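Side-chain contacts in malic enzyme (Entamoeba histolytica, PDB 3NV9), which probably catalyses the oxidative decarboxylation of malate to pyruvate with NAD or NADP as acceptor, as malic enzymes generally do: residues Y176-L179 / D180-E184; V201-A204 / G205-N208; T233-R236 / L237-A241; T434-W438 / Q439-D443. All coordinates share one frame; numbering follows the deposited sequence.

Contact 1 (Y176-L179 / D180-E184). With SO4 (sulfate ion), chain C.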
loop_
_atom_site.group_PDB
_atom_site.type_symbol
_atom_site.label_atom_id
_atom_site.label_comp_id
_atom_site.label_asym_id
_atom_site.label_seq_id
_atom_site.Cartn_x
_atom_site.Cartn_y
_atom_site.Cartn_z
ATOM N N TYR A 176 -11.469 3.343 -20.946
ATOM C CA TYR A 176 -11.372 2.259 -21.958
ATOM C C TYR A 176 -9.954 2.032 -22.461
ATOM O O TYR A 176 -9.412 0.891 -22.452
ATOM C CB TYR A 176 -12.324 2.517 -23.126
ATOM C CG TYR A 176 -13.788 2.579 -22.742
ATOM C CD1 TYR A 176 -14.440 1.451 -22.154
ATOM C CD2 TYR A 176 -14.539 3.712 -22.987
ATOM C CE1 TYR A 176 -15.787 1.490 -21.831
ATOM C CE2 TYR A 176 -15.877 3.774 -22.628
ATOM C CZ TYR A 176 -16.499 2.639 -22.056
ATOM O OH TYR A 176 -17.846 2.683 -21.765
ATOM N N LYS A 177 -9.320 3.130 -22.858
ATOM C CA LYS A 177 -7.981 3.066 -23.393
ATOM C C LYS A 177 -7.044 2.450 -22.367
ATOM O O LYS A 177 -6.254 1.533 -22.683
ATOM C CB LYS A 177 -7.523 4.480 -23.851
ATOM C CG LYS A 177 -6.100 4.494 -24.303
ATOM C CD LYS A 177 -5.671 5.824 -24.976
ATOM C CE LYS A 177 -4.228 5.737 -25.529
ATOM N NZ LYS A 177 -3.839 6.943 -26.338
ATOM N N ILE A 178 -7.130 2.948 -21.133
ATOM C CA ILE A 178 -6.301 2.478 -20.035
ATOM C C ILE A 178 -6.539 0.997 -19.778
ATOM O O ILE A 178 -5.602 0.221 -19.730
ATOM C CB ILE A 178 -6.555 3.308 -18.749
ATOM C CG1 ILE A 178 -6.150 4.780 -18.970
ATOM C CG2 ILE A 178 -5.776 2.737 -17.584
ATOM C CD1 ILE A 178 -6.819 5.792 -17.954
ATOM N N LEU A 179 -7.788 0.589 -19.643
ATOM C CA LEU A 179 -8.055 -0.817 -19.329
ATOM C C LEU A 179 -7.584 -1.710 -20.488
ATOM O O LEU A 179 -6.792 -2.652 -20.296
ATOM C CB LEU A 179 -9.548 -1.032 -19.009
ATOM C CG LEU A 179 -9.943 -2.539 -18.920
ATOM C CD1 LEU A 179 -9.230 -3.242 -17.766
ATOM C CD2 LEU A 179 -11.422 -2.786 -18.883
ATOM N N ASP A 180 -8.039 -1.376 -21.688
ATOM C CA ASP A 180 -7.845 -2.204 -22.886
ATOM C C ASP A 180 -6.374 -2.449 -23.167
ATOM O O ASP A 180 -5.992 -3.585 -23.451
ATOM C CB ASP A 180 -8.543 -1.555 -24.102
ATOM C CG ASP A 180 -10.033 -1.436 -23.914
ATOM O OD1 ASP A 180 -10.553 -2.134 -23.030
ATOM O OD2 ASP A 180 -10.710 -0.656 -24.622
ATOM N N VAL A 181 -5.543 -1.398 -23.050
ATOM C CA VAL A 181 -4.073 -1.544 -23.219
ATOM C C VAL A 181 -3.460 -2.308 -22.083
ATOM O O VAL A 181 -2.745 -3.292 -22.307
ATOM C CB VAL A 181 -3.350 -0.179 -23.276
ATOM C CG1 VAL A 181 -1.854 -0.368 -23.283
ATOM C CG2 VAL A 181 -3.779 0.603 -24.492
ATOM N N LEU A 182 -3.721 -1.855 -20.846
ATOM C CA LEU A 182 -3.103 -2.474 -19.644
ATOM C C LEU A 182 -3.435 -3.930 -19.459
ATOM O O LEU A 182 -2.614 -4.658 -18.993
ATOM C CB LEU A 182 -3.501 -1.771 -18.334
ATOM C CG LEU A 182 -2.908 -0.413 -18.143
ATOM C CD1 LEU A 182 -3.441 0.138 -16.866
ATOM C CD2 LEU A 182 -1.363 -0.482 -18.179
ATOM N N ARG A 183 -4.655 -4.335 -19.790
ATOM C CA ARG A 183 -4.992 -5.731 -19.619
ATOM C C ARG A 183 -4.135 -6.649 -20.513
ATOM O O ARG A 183 -3.940 -7.802 -20.207
ATOM C CB ARG A 183 -6.501 -5.947 -19.782
ATOM C CG ARG A 183 -6.976 -6.331 -21.130
ATOM C CD ARG A 183 -8.475 -6.225 -21.124
ATOM N NE ARG A 183 -9.116 -7.327 -20.388
ATOM C CZ ARG A 183 -9.869 -8.272 -20.968
ATOM N NH1 ARG A 183 -10.050 -8.235 -22.290
ATOM N NH2 ARG A 183 -10.445 -9.242 -20.242
ATOM N N GLU A 184 -3.577 -6.105 -21.592
ATOM C CA GLU A 184 -2.786 -6.898 -22.531
ATOM C C GLU A 184 -1.337 -6.794 -22.208
ATOM O O GLU A 184 -0.600 -7.803 -22.315
ATOM C CB GLU A 184 -3.094 -6.517 -23.987
ATOM C CG GLU A 184 -4.566 -6.825 -24.362
ATOM C CD GLU A 184 -4.951 -8.336 -24.210
ATOM O OE1 GLU A 184 -4.044 -9.226 -24.231
ATOM O OE2 GLU A 184 -6.175 -8.621 -24.076
HETATM S S SO4 C . -12.650 -11.218 -22.851
HETATM O O1 SO4 C . -12.940 -12.026 -24.011
HETATM O O2 SO4 C . -11.458 -11.762 -22.204
HETATM O O3 SO4 C . -12.395 -9.846 -23.271
HETATM O O4 SO4 C . -13.828 -11.150 -22.023
#
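Ile-178 and Leu-182, one helical turn apart, lie side by side and point the same way, with CG2 of Ile-178 meeting CD1 of Leu-182 at 3.6 Å. The branch of Ile-178 that does the touching is the one anti to its backbone N, while Leu-182 holds CG anti to its carbonyl carbon (chi1 -71°), which swings the leucine back along the helix toward the isoleucine. The alpha-helical backbone joins the same residues: Leu-182 N donates to Ile-178 O at 3.0 Å, and next to it Arg-183 N reaches Leu-179 O at 2.8 Å. Arg-183 continues on another side of the helix, its CB 3.3 Å from Leu-179 O. Its chain bends at chi3 (-75°) and carries the guanidinium outward, where a sulfate ion, probably from the crystallisation liquor, sits at the edge of the group and in its plane. NH1 of Arg-183 gives sulfate O3 a hydrogen bond of 3.0 Å, and NH2 of Arg-183 gives sulfate O2 a weak one of 3.4 Å. Asp-380 N also binds this sulfate, so the anion bridges two helices. Asp-180 directs OD2 to the hydroxyl of Tyr-271. The whole belongs to helix 174-185, the crossover between parallel strands 164-167 and 190-192: Ile-178 and Leu-182 press on helix 148-158, whereas Tyr-176 turns to helices 193-213 and 229-240.

Contact 2 (V201-A204 / G205-N208)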
loop_
_atom_site.group_PDB
_atom_site.type_symbol
_atom_site.label_atom_id
_atom_site.label_comp_id
_atom_site.label_asym_id
_atom_site.label_seq_id
_atom_site.Cartn_x
_atom_site.Cartn_y
_atom_site.Cartn_z
ATOM N N VAL A 201 -22.646 -7.468 -10.680
ATOM C CA VAL A 201 -23.732 -7.473 -9.673
ATOM C C VAL A 201 -25.032 -7.000 -10.289
ATOM O O VAL A 201 -26.122 -7.367 -9.814
ATOM C CB VAL A 201 -23.405 -6.569 -8.465
ATOM C CG1 VAL A 201 -22.175 -7.121 -7.753
ATOM C CG2 VAL A 201 -23.098 -5.114 -8.924
ATOM N N THR A 202 -24.937 -6.166 -11.333
ATOM C CA THR A 202 -26.182 -5.726 -11.987
ATOM C C THR A 202 -26.930 -6.907 -12.626
ATOM O O THR A 202 -28.126 -7.069 -12.421
ATOM C CB THR A 202 -26.012 -4.601 -13.028
ATOM O OG1 THR A 202 -25.215 -3.552 -12.492
ATOM C CG2 THR A 202 -27.372 -4.044 -13.360
ATOM N N LEU A 203 -26.207 -7.697 -13.416
ATOM C CA LEU A 203 -26.695 -8.974 -13.921
ATOM C C LEU A 203 -27.227 -9.861 -12.770
ATOM O O LEU A 203 -28.334 -10.394 -12.863
ATOM C CB LEU A 203 -25.589 -9.718 -14.719
ATOM C CG LEU A 203 -26.090 -11.058 -15.287
ATOM C CD1 LEU A 203 -27.436 -10.957 -16.046
ATOM C CD2 LEU A 203 -25.068 -11.696 -16.149
ATOM N N ALA A 204 -26.470 -10.007 -11.677
ATOM C CA ALA A 204 -26.970 -10.856 -10.556
ATOM C C ALA A 204 -28.336 -10.422 -10.051
ATOM O O ALA A 204 -29.273 -11.263 -9.909
ATOM C CB ALA A 204 -25.965 -10.916 -9.391
ATOM N N GLY A 205 -28.487 -9.129 -9.771
ATOM C CA GLY A 205 -29.809 -8.625 -9.337
ATOM C C GLY A 205 -30.925 -8.847 -10.359
ATOM O O GLY A 205 -32.011 -9.313 -10.041
ATOM N N LEU A 206 -30.637 -8.520 -11.606
ATOM C CA LEU A 206 -31.544 -8.768 -12.718
ATOM C C LEU A 206 -32.004 -10.241 -12.765
ATOM O O LEU A 206 -33.187 -10.514 -12.963
ATOM C CB LEU A 206 -30.803 -8.424 -14.028
ATOM C CG LEU A 206 -31.575 -8.610 -15.328
ATOM C CD1 LEU A 206 -32.731 -7.647 -15.424
ATOM C CD2 LEU A 206 -30.600 -8.421 -16.460
ATOM N N LEU A 207 -31.056 -11.171 -12.614
ATOM C CA LEU A 207 -31.366 -12.614 -12.636
ATOM C C LEU A 207 -32.443 -12.930 -11.632
ATOM O O LEU A 207 -33.473 -13.492 -11.991
ATOM C CB LEU A 207 -30.113 -13.468 -12.377
ATOM C CG LEU A 207 -29.154 -13.532 -13.566
ATOM C CD1 LEU A 207 -27.941 -14.317 -13.193
ATOM C CD2 LEU A 207 -29.813 -14.128 -14.841
ATOM N N ASN A 208 -32.250 -12.510 -10.386
ATOM C CA ASN A 208 -33.260 -12.757 -9.345
ATOM C C ASN A 208 -34.560 -11.973 -9.470
ATOM O O ASN A 208 -35.656 -12.529 -9.268
ATOM C CB ASN A 208 -32.668 -12.583 -7.979
ATOM C CG ASN A 208 -31.798 -13.734 -7.630
ATOM O OD1 ASN A 208 -31.954 -14.803 -8.199
ATOM N ND2 ASN A 208 -30.866 -13.542 -6.719
#
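Four consecutive i to i+4 backbone bonds, from Gly-205 N to Val-201 O (2.9 Å) through to a longer one from Asn-208 N to Ala-204 O (3.3 Å), mark two turns of regular alpha-helix with Leu-203 facing both Leu-206 and Leu-207. They belong to helix 193-213, which packs against helix 229-240 of the Rossmann-type NAD-binding domain. Leu-203 is the hub: its CD1 lies 4.0 Å from CG of Leu-207 and 4.1 Å from CD2 of Leu-206, so a single methyl faces side chains three and four residues further on. Both of these leucines slant across Leu-203 instead of running alongside it. They reach it by different first torsions, Leu-206 with CG anti to its backbone N (chi1 -180°) and Leu-207 with CG anti to its carbonyl carbon (chi1 -74°). The second choice also lays CG of Leu-207 over the peptide oxygen of Leu-203, at 3.3 Å. Ala-204 meets Leu-390 of helix 380-396. Two buried polar groups have partners outside the segments: OG1 of Thr-202 bonds back to Thr-198 O, while ND2 of Asn-208 serves the carbonyls of both Ile-404 and Ala-391. On the side toward strand 297-300, Leu-206 touches Val-297, and its CB lies 3.4 Å from both Thr-202 O and Leu-203 O.

Contact 3 (T233-R236 / L237-A241)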
loop_
_atom_site.group_PDB
_atom_site.type_symbol
_atom_site.label_atom_id
_atom_site.label_comp_id
_atom_site.label_asym_id
_atom_site.label_seq_id
_atom_site.Cartn_x
_atom_site.Cartn_y
_atom_site.Cartn_z
ATOM N N THR A 233 -21.130 -1.680 -19.882
ATOM C CA THR A 233 -20.678 -3.023 -19.534
ATOM C C THR A 233 -21.845 -3.853 -19.029
ATOM O O THR A 233 -21.871 -5.054 -19.276
ATOM C CB THR A 233 -19.533 -3.011 -18.538
ATOM O OG1 THR A 233 -18.589 -1.997 -18.913
ATOM C CG2 THR A 233 -18.838 -4.372 -18.488
ATOM N N CYS A 234 -22.807 -3.187 -18.372
ATOM C CA CYS A 234 -24.038 -3.829 -17.874
ATOM C C CYS A 234 -24.824 -4.399 -19.032
ATOM O O CYS A 234 -25.255 -5.538 -18.975
ATOM C CB CYS A 234 -24.915 -2.894 -17.063
ATOM S SG CYS A 234 -24.220 -2.529 -15.436
ATOM N N LEU A 235 -24.976 -3.603 -20.088
ATOM C CA LEU A 235 -25.661 -4.007 -21.301
ATOM C C LEU A 235 -24.948 -5.178 -21.936
ATOM O O LEU A 235 -25.579 -6.175 -22.256
ATOM C CB LEU A 235 -25.734 -2.833 -22.286
ATOM C CG LEU A 235 -26.669 -2.979 -23.484
ATOM C CD1 LEU A 235 -27.080 -1.571 -23.890
ATOM C CD2 LEU A 235 -25.905 -3.721 -24.622
ATOM N N ARG A 236 -23.637 -5.077 -22.092
ATOM C CA ARG A 236 -22.887 -6.138 -22.705
ATOM C C ARG A 236 -22.958 -7.478 -21.948
ATOM O O ARG A 236 -23.075 -8.564 -22.586
ATOM C CB ARG A 236 -21.443 -5.740 -22.868
ATOM C CG ARG A 236 -20.626 -6.886 -23.495
ATOM C CD ARG A 236 -19.193 -6.514 -23.731
ATOM N NE ARG A 236 -18.354 -6.589 -22.537
ATOM C CZ ARG A 236 -17.721 -5.565 -21.965
ATOM N NH1 ARG A 236 -17.879 -4.322 -22.419
ATOM N NH2 ARG A 236 -16.935 -5.774 -20.910
ATOM N N LEU A 237 -22.858 -7.450 -20.616
ATOM C CA LEU A 237 -22.933 -8.733 -19.910
ATOM C C LEU A 237 -24.320 -9.289 -20.010
ATOM O O LEU A 237 -24.464 -10.499 -20.116
ATOM C CB LEU A 237 -22.501 -8.678 -18.426
ATOM C CG LEU A 237 -21.016 -8.390 -18.226
ATOM C CD1 LEU A 237 -20.592 -8.594 -16.746
ATOM C CD2 LEU A 237 -20.150 -9.155 -19.195
ATOM N N ILE A 238 -25.329 -8.412 -19.941
ATOM C CA ILE A 238 -26.749 -8.797 -19.922
ATOM C C ILE A 238 -27.208 -9.463 -21.237
ATOM O O ILE A 238 -28.029 -10.409 -21.192
ATOM C CB ILE A 238 -27.636 -7.625 -19.512
ATOM C CG1 ILE A 238 -27.558 -7.435 -17.983
ATOM C CG2 ILE A 238 -29.124 -7.810 -19.910
ATOM C CD1 ILE A 238 -27.953 -5.988 -17.472
ATOM N N VAL A 239 -26.654 -8.960 -22.361
ATOM C CA VAL A 239 -26.744 -9.577 -23.702
ATOM C C VAL A 239 -26.021 -10.919 -23.684
ATOM O O VAL A 239 -26.655 -11.914 -23.904
ATOM C CB VAL A 239 -26.349 -8.591 -24.888
ATOM C CG1 VAL A 239 -26.038 -9.313 -26.207
ATOM C CG2 VAL A 239 -27.466 -7.591 -25.118
ATOM N N THR A 240 -24.759 -10.984 -23.289
ATOM C CA THR A 240 -24.046 -12.269 -23.318
ATOM C C THR A 240 -24.794 -13.341 -22.488
ATOM O O THR A 240 -24.804 -14.505 -22.866
ATOM C CB THR A 240 -22.639 -12.143 -22.800
ATOM O OG1 THR A 240 -21.946 -11.148 -23.547
ATOM C CG2 THR A 240 -21.894 -13.457 -22.873
ATOM N N ALA A 241 -25.440 -12.912 -21.396
ATOM C CA ALA A 241 -26.190 -13.795 -20.500
ATOM C C ALA A 241 -27.552 -14.216 -21.051
ATOM O O ALA A 241 -28.223 -15.062 -20.463
ATOM C CB ALA A 241 -26.352 -13.170 -19.093
#
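Ile-238 folds its CG1-CD1 arm back over the peptide of Cys-234, with CD1 3.1 Å from Cys-234 O and 4.4 Å from Cys-234 CB. This follows from CG1 being anti to the carbonyl carbon (chi1 -78°), which sends the arm toward the preceding turn; Cys-234 O also accepts from Ile-238 N at 3.0 Å. A second apolar pair lies further round the helix, where CD2 of Leu-235 meets CG2 of Val-239 at 4.2 Å. It is the valine branch beside the backbone N that faces the leucine, and that methyl, CG2 of Val-239, also rests 3.7 Å from Leu-235 O. Leu-237 leans back in turn, its CG 3.6 Å from Thr-233 O, the oxygen bonded by its own backbone N. Thr-240 N donates to Arg-236 O at 3.0 Å. Arg-236 runs outward through its first two torsions, then bends at chi3 (80°), which turns the guanidinium back alongside the helix toward the Thr-233 end; NE forms a salt bridge with Asp-380, while NH1 lies near the like-charged Arg-272. The buried hydroxyl of Thr-233 is taken up by Ser-229 O. Helix 229-240 is the crossover between parallel strands 222-225 and 248-252 of the Rossmann-type sheet: Leu-235 covers Phe-224, Ile-248 and Met-250, Ile-238 fits between that sheet and Leu-206 of helix 193-213, and Leu-237 packs on helix 380-396.

Contact 4 (T434-W438 / Q439-D443)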
loop_
_atom_site.group_PDB
_atom_site.type_symbol
_atom_site.label_atom_id
_atom_site.label_comp_id
_atom_site.label_asym_id
_atom_site.label_seq_id
_atom_site.Cartn_x
_atom_site.Cartn_y
_atom_site.Cartn_z
ATOM N N THR A 434 -3.997 -24.356 -12.978
ATOM C CA THR A 434 -5.105 -25.022 -13.694
ATOM C C THR A 434 -5.625 -26.338 -13.102
ATOM O O THR A 434 -6.597 -26.909 -13.607
ATOM C CB THR A 434 -4.700 -25.394 -15.165
ATOM O OG1 THR A 434 -3.460 -26.143 -15.133
ATOM C CG2 THR A 434 -4.577 -24.136 -16.039
ATOM N N ASP A 435 -4.967 -26.866 -12.104
ATOM C CA ASP A 435 -5.383 -28.184 -11.660
ATOM C C ASP A 435 -6.025 -28.221 -10.260
ATOM O O ASP A 435 -6.073 -29.286 -9.642
ATOM C CB ASP A 435 -4.188 -29.125 -11.716
ATOM C CG ASP A 435 -3.620 -29.257 -13.121
ATOM O OD1 ASP A 435 -4.406 -29.295 -14.082
ATOM O OD2 ASP A 435 -2.379 -29.320 -13.276
ATOM N N LEU A 436 -6.501 -27.077 -9.750
ATOM C CA LEU A 436 -7.223 -27.080 -8.476
ATOM C C LEU A 436 -8.711 -27.292 -8.718
ATOM O O LEU A 436 -9.231 -26.893 -9.739
ATOM C CB LEU A 436 -6.997 -25.797 -7.687
ATOM C CG LEU A 436 -5.543 -25.480 -7.430
ATOM C CD1 LEU A 436 -5.526 -24.106 -6.839
ATOM C CD2 LEU A 436 -4.917 -26.503 -6.477
ATOM N N THR A 437 -9.392 -27.924 -7.787
ATOM C CA THR A 437 -10.776 -28.175 -7.986
ATOM C C THR A 437 -11.569 -26.994 -7.383
ATOM O O THR A 437 -10.996 -26.100 -6.744
ATOM C CB THR A 437 -11.165 -29.436 -7.249
ATOM O OG1 THR A 437 -10.667 -29.333 -5.900
ATOM C CG2 THR A 437 -10.567 -30.699 -7.950
ATOM N N TRP A 438 -12.884 -27.037 -7.540
ATOM C CA TRP A 438 -13.743 -26.018 -6.956
ATOM C C TRP A 438 -13.531 -25.998 -5.424
ATOM O O TRP A 438 -13.355 -24.913 -4.804
ATOM C CB TRP A 438 -15.203 -26.280 -7.351
ATOM C CG TRP A 438 -16.144 -25.253 -6.883
ATOM C CD1 TRP A 438 -16.625 -24.200 -7.592
ATOM C CD2 TRP A 438 -16.738 -25.159 -5.572
ATOM N NE1 TRP A 438 -17.480 -23.462 -6.818
ATOM C CE2 TRP A 438 -17.564 -24.024 -5.574
ATOM C CE3 TRP A 438 -16.664 -25.942 -4.412
ATOM C CZ2 TRP A 438 -18.302 -23.642 -4.476
ATOM C CZ3 TRP A 438 -17.389 -25.548 -3.291
ATOM C CH2 TRP A 438 -18.200 -24.404 -3.335
ATOM N N GLN A 439 -13.502 -27.192 -4.811
ATOM C CA GLN A 439 -13.425 -27.250 -3.352
ATOM C C GLN A 439 -12.091 -26.695 -2.848
ATOM O O GLN A 439 -12.053 -26.028 -1.820
ATOM C CB GLN A 439 -13.645 -28.676 -2.831
ATOM C CG GLN A 439 -13.730 -28.760 -1.309
ATOM C CD GLN A 439 -14.949 -28.018 -0.735
ATOM O OE1 GLN A 439 -16.146 -28.327 -1.062
ATOM N NE2 GLN A 439 -14.663 -27.013 0.105
ATOM N N GLN A 440 -11.002 -27.006 -3.539
ATOM C CA GLN A 440 -9.688 -26.540 -3.103
ATOM C C GLN A 440 -9.635 -25.013 -3.142
ATOM O O GLN A 440 -8.993 -24.417 -2.282
ATOM C CB GLN A 440 -8.543 -27.096 -3.966
ATOM C CG GLN A 440 -8.307 -28.614 -3.795
ATOM C CD GLN A 440 -7.399 -29.157 -4.895
ATOM O OE1 GLN A 440 -7.553 -28.785 -6.048
ATOM N NE2 GLN A 440 -6.423 -30.025 -4.530
ATOM N N VAL A 441 -10.290 -24.407 -4.129
ATOM C CA VAL A 441 -10.256 -22.962 -4.301
ATOM C C VAL A 441 -11.141 -22.311 -3.272
ATOM O O VAL A 441 -10.729 -21.358 -2.626
ATOM C CB VAL A 441 -10.626 -22.515 -5.751
ATOM C CG1 VAL A 441 -10.876 -20.983 -5.834
ATOM C CG2 VAL A 441 -9.486 -22.866 -6.636
ATOM N N TYR A 442 -12.329 -22.892 -3.079
ATOM C CA TYR A 442 -13.265 -22.480 -2.044
ATOM C C TYR A 442 -12.571 -22.481 -0.722
ATOM O O TYR A 442 -12.656 -21.482 0.040
ATOM C CB TYR A 442 -14.551 -23.369 -2.032
ATOM C CG TYR A 442 -15.622 -22.869 -1.050
ATOM C CD1 TYR A 442 -16.747 -22.116 -1.488
ATOM C CD2 TYR A 442 -15.501 -23.146 0.310
ATOM C CE1 TYR A 442 -17.701 -21.683 -0.604
ATOM C CE2 TYR A 442 -16.442 -22.698 1.215
ATOM C CZ TYR A 442 -17.512 -21.974 0.754
ATOM O OH TYR A 442 -18.382 -21.567 1.700
ATOM N N ASP A 443 -11.859 -23.579 -0.432
ATOM C CA ASP A 443 -11.190 -23.734 0.882
ATOM C C ASP A 443 -10.170 -22.605 1.163
ATOM O O ASP A 443 -10.064 -22.088 2.306
ATOM C CB ASP A 443 -10.415 -25.040 0.926
ATOM C CG ASP A 443 -11.311 -26.292 1.084
ATOM O OD1 ASP A 443 -12.517 -26.160 1.387
ATOM O OD2 ASP A 443 -10.733 -27.416 0.941
#
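OE1 of Gln-440 is gripped by two groups of Thr-437, the backbone N at 2.7 Å and, weakly, the hydroxyl OG1 at 3.2 Å. The main bond has an N-H...O angle of 153°, its donor tilted slightly from the amide's carbonyl plane. In return Gln-440 N gives Thr-437 OG1 a weak bond of 3.3 Å. The hydroxyl can serve both because it stands between the backbone N and the carbonyl carbon (chi1 50°), close to the first turn of the helix. Leu-436 crosses the glutamine at about a right angle, and its CB also meets CG2 of Val-441 at 4.0 Å. On another side of the helix Trp-438 and Tyr-442 lie alongside each other and point the same way. Their rings are nearly parallel (planes at 25°) but slid apart, barely overlapping, with CH2 of Trp-438 3.3 Å from CD1 of Tyr-442. CB of Tyr-442 makes a CH-pi contact over one face of the indole six-membered ring. Gln-439 bends toward Asp-443, and its NE2 donates to OD1 of Asp-443 at 2.6 Å from above the carboxylate plane. Trp-438 is tied by NE1 to Asp-420 and packs on helix 413-428. Together Thr-437, as N-cap, and Gln-440 form a capping box, a motif of helix N-termini, here starting the long helix 438-461.

In the fold
From the N terminus the contacts follow in series, none enclosing or crossing another; each is local, and none closes a long loop. Contact 1 lies on helix 174-185, the crossover between strands 164-167 and 190-192 of the four-stranded parallel sheet. Contacts 2 and 3, on helices 193-213 and 229-240 of the NAD-binding domain, have centres about 11 Å apart and touch directly: Leu-206 CD2 meets Ile-238 CG1 at 3.5 Å. Contact 1 comes within about 5 Å of contact 3, nearest atoms, without touching it; Asp-380 links the two through the sulfate and Arg-236. Contact 4 stands apart, its nearest atoms at least about 15 Å from the others, where the chain enters helix 438-461.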